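Local coordinates for D-3-phosphoglycerate dehydrogenase (Sulfolobus tokodaii, PDB 2EKL), which probably catalyses the NAD-dependent oxidation of D-3-phosphoglycerate that opens serine biosynthesis, as a member of the D-isomer specific 2-hydroxyacid dehydrogenases, at residues Y47-R53 / L69-A75. Numbering follows the deposited sequence.
Sequences YDIIVVR and LKIIARA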
loop_
_atom_site.group_PDB
_atom_site.type_symbol
_atom_site.label_atom_id
_atom_site.label_comp_id
_atom_site.label_asym_id
_atom_site.label_seq_id
_atom_site.Cartn_x
_atom_site.Cartn_y
_atom_site.Cartn_z
ATOM N N TYR A 47 -32.260 31.338 11.922
ATOM C CA TYR A 47 -31.783 30.821 10.643
ATOM C C TYR A 47 -32.624 29.767 9.935
ATOM O O TYR A 47 -33.260 28.925 10.565
ATOM C CB TYR A 47 -30.362 30.283 10.825
ATOM C CG TYR A 47 -29.386 31.325 11.322
ATOM C CD1 TYR A 47 -28.768 32.210 10.439
ATOM C CD2 TYR A 47 -29.105 31.448 12.682
ATOM C CE1 TYR A 47 -27.891 33.194 10.899
ATOM C CE2 TYR A 47 -28.235 32.427 13.153
ATOM C CZ TYR A 47 -27.632 33.294 12.259
ATOM O OH TYR A 47 -26.772 34.256 12.730
ATOM N N ASP A 48 -32.587 29.830 8.607
ATOM C CA ASP A 48 -33.302 28.903 7.732
ATOM C C ASP A 48 -32.376 27.742 7.396
ATOM O O ASP A 48 -32.824 26.627 7.113
ATOM C CB ASP A 48 -33.667 29.595 6.420
ATOM C CG ASP A 48 -34.481 30.845 6.628
ATOM O OD1 ASP A 48 -35.686 30.720 6.932
ATOM O OD2 ASP A 48 -33.910 31.948 6.491
ATOM N N ILE A 49 -31.078 28.024 7.422
ATOM C CA ILE A 49 -30.061 27.033 7.086
ATOM C C ILE A 49 -28.905 27.041 8.084
ATOM O O ILE A 49 -28.478 28.099 8.535
ATOM C CB ILE A 49 -29.450 27.326 5.692
ATOM C CG1 ILE A 49 -30.549 27.379 4.627
ATOM C CG2 ILE A 49 -28.407 26.271 5.347
ATOM C CD1 ILE A 49 -30.076 27.901 3.281
ATOM N N ILE A 50 -28.409 25.857 8.427
ATOM C CA ILE A 50 -27.263 25.747 9.320
ATOM C C ILE A 50 -26.271 24.829 8.611
ATOM O O ILE A 50 -26.665 23.814 8.037
ATOM C CB ILE A 50 -27.636 25.135 10.700
ATOM C CG1 ILE A 50 -26.417 25.175 11.626
ATOM C CG2 ILE A 50 -28.123 23.701 10.535
ATOM C CD1 ILE A 50 -26.681 24.642 13.023
ATOM N N VAL A 51 -24.997 25.206 8.618
ATOM C CA VAL A 51 -23.964 24.397 7.979
ATOM C C VAL A 51 -22.953 24.033 9.056
ATOM O O VAL A 51 -22.416 24.909 9.728
ATOM C CB VAL A 51 -23.258 25.171 6.846
ATOM C CG1 VAL A 51 -22.266 24.263 6.135
ATOM C CG2 VAL A 51 -24.289 25.701 5.859
ATOM N N VAL A 52 -22.703 22.738 9.222
ATOM C CA VAL A 52 -21.783 22.301 10.261
ATOM C C VAL A 52 -20.764 21.283 9.745
ATOM O O VAL A 52 -20.924 20.747 8.634
ATOM C CB VAL A 52 -22.596 21.679 11.397
ATOM C CG1 VAL A 52 -23.701 22.641 11.830
ATOM C CG2 VAL A 52 -23.215 20.372 10.942
ATOM N N ARG A 53 -19.692 21.149 10.512
ATOM C CA ARG A 53 -18.862 20.114 10.017
ATOM C C ARG A 53 -18.943 19.007 11.019
ATOM O O ARG A 53 -19.825 18.157 11.004
ATOM C CB ARG A 53 -17.407 20.627 9.921
ATOM C CG ARG A 53 -16.855 20.517 8.497
ATOM C CD ARG A 53 -15.324 20.262 8.436
ATOM N NE ARG A 53 -14.601 20.927 9.539
ATOM C CZ ARG A 53 -13.274 20.759 9.639
ATOM N NH1 ARG A 53 -12.620 19.899 8.857
ATOM N NH2 ARG A 53 -12.597 21.597 10.408
ATOM N N LEU A 69 -35.481 26.633 10.990
ATOM C CA LEU A 69 -34.636 25.706 10.242
ATOM C C LEU A 69 -35.386 24.934 9.162
ATOM O O LEU A 69 -36.426 24.329 9.424
ATOM C CB LEU A 69 -33.965 24.712 11.193
ATOM C CG LEU A 69 -32.772 25.213 12.008
ATOM C CD1 LEU A 69 -32.293 24.106 12.935
ATOM C CD2 LEU A 69 -31.651 25.649 11.070
ATOM N N LYS A 70 -34.840 24.961 7.948
ATOM C CA LYS A 70 -35.428 24.269 6.804
ATOM C C LYS A 70 -34.410 23.320 6.173
ATOM O O LYS A 70 -34.778 22.331 5.538
ATOM C CB LYS A 70 -35.895 25.284 5.760
ATOM C CG LYS A 70 -36.943 26.258 6.273
ATOM C CD LYS A 70 -37.199 27.372 5.273
ATOM C CE LYS A 70 -38.212 28.372 5.812
ATOM N NZ LYS A 70 -37.753 29.011 7.081
ATOM N N ILE A 71 -33.129 23.632 6.345
ATOM C CA ILE A 71 -32.060 22.803 5.793
ATOM C C ILE A 71 -30.886 22.723 6.756
ATOM O O ILE A 71 -30.470 23.731 7.334
ATOM C CB ILE A 71 -31.511 23.366 4.453
ATOM C CG1 ILE A 71 -32.630 23.487 3.421
ATOM C CG2 ILE A 71 -30.415 22.444 3.912
ATOM C CD1 ILE A 71 -32.183 24.129 2.119
ATOM N N ILE A 72 -30.367 21.512 6.929
ATOM C CA ILE A 72 -29.209 21.273 7.776
ATOM C C ILE A 72 -28.162 20.696 6.832
ATOM O O ILE A 72 -28.408 19.684 6.176
ATOM C CB ILE A 72 -29.501 20.235 8.882
ATOM C CG1 ILE A 72 -30.462 20.821 9.917
ATOM C CG2 ILE A 72 -28.202 19.810 9.548
ATOM C CD1 ILE A 72 -30.891 19.822 10.985
ATOM N N ALA A 73 -27.009 21.348 6.747
ATOM C CA ALA A 73 -25.949 20.877 5.865
ATOM C C ALA A 73 -24.737 20.421 6.655
ATOM O O ALA A 73 -24.205 21.162 7.480
ATOM C CB ALA A 73 -25.546 21.980 4.888
ATOM N N ARG A 74 -24.311 19.189 6.398
ATOM C CA ARG A 74 -23.145 18.618 7.057
ATOM C C ARG A 74 -22.045 18.506 6.008
ATOM O O ARG A 74 -22.151 17.713 5.077
ATOM C CB ARG A 74 -23.475 17.230 7.613
ATOM C CG ARG A 74 -22.263 16.416 8.048
ATOM C CD ARG A 74 -21.574 17.028 9.247
ATOM N NE ARG A 74 -20.309 16.364 9.554
ATOM C CZ ARG A 74 -20.192 15.113 9.986
ATOM N NH1 ARG A 74 -21.270 14.364 10.170
ATOM N NH2 ARG A 74 -18.991 14.612 10.240
ATOM N N ALA A 75 -21.000 19.313 6.150
ATOM C CA ALA A 75 -19.896 19.275 5.200
ATOM C C ALA A 75 -18.995 18.106 5.579
ATOM O O ALA A 75 -17.895 18.295 6.097
ATOM C CB ALA A 75 -19.117 20.589 5.241
#
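Asp48 meets Lys70 twice where strands 49-52 and 71-74 begin, once through the backbone and once through the side chains. Asp48 O accepts two N-H groups: Lys70 N, 2.7 Å from Asp48 O and tilted from the carbonyl plane, and Ile71 N, almost in line with the C=O. The two side chains run side by side in the same direction, and a bend at the last torsion of Lys70 (chi4 60°) turns NZ onto Asp48 OD1, 2.7 Å away, in a salt bridge to the anti lone pair of that oxygen.

From there the strands run parallel, 13° apart, and the bonds alternate in direction: Ile50 N to Ile71 O, Ala73 N to Ile50 O (2.8 Å), Val52 N to Ala73 O (2.8 Å) and Ala75 N to Val52 O. On one face Ile49 CG1 lies against Ile71 CB, and Val51 CG2 touches Ala73 CB at 4.0 Å. On the other, Ile50 CG1 stands anti to the backbone N (chi1 -175°), which leaves CG2 to meet Ile72 CG1 at 3.8 Å, while Leu69 CD2 reaches Ile50 CB at 4.1 Å.

Helix 289-309 covers the face of Ile49 and Ile71 through Met307, with Leu303 and Ala306 also on Ile71. Strand 7-10 pairs with the other edge of 49-52, the middle strand of the five-stranded parallel sheet, and 71-74 lies between it and 93-95; helix 60-65 links the pair in a beta-alpha-beta unit. Tyr4 OH bonds both Asp48 OD1 and Lys70 NZ; Asp48 OD2 accepts from Lys7 N, and Lys70 NZ also bonds Lys68 O.

With Asp48 buried, this network probably stabilises its carboxylate as the anion; it links the starts of 49-52 and 71-74 by a salt bridge and that of 7-10 by a hydrogen bond from its backbone amide, whereas beyond it backbone bonds and aliphatic packing hold the pair.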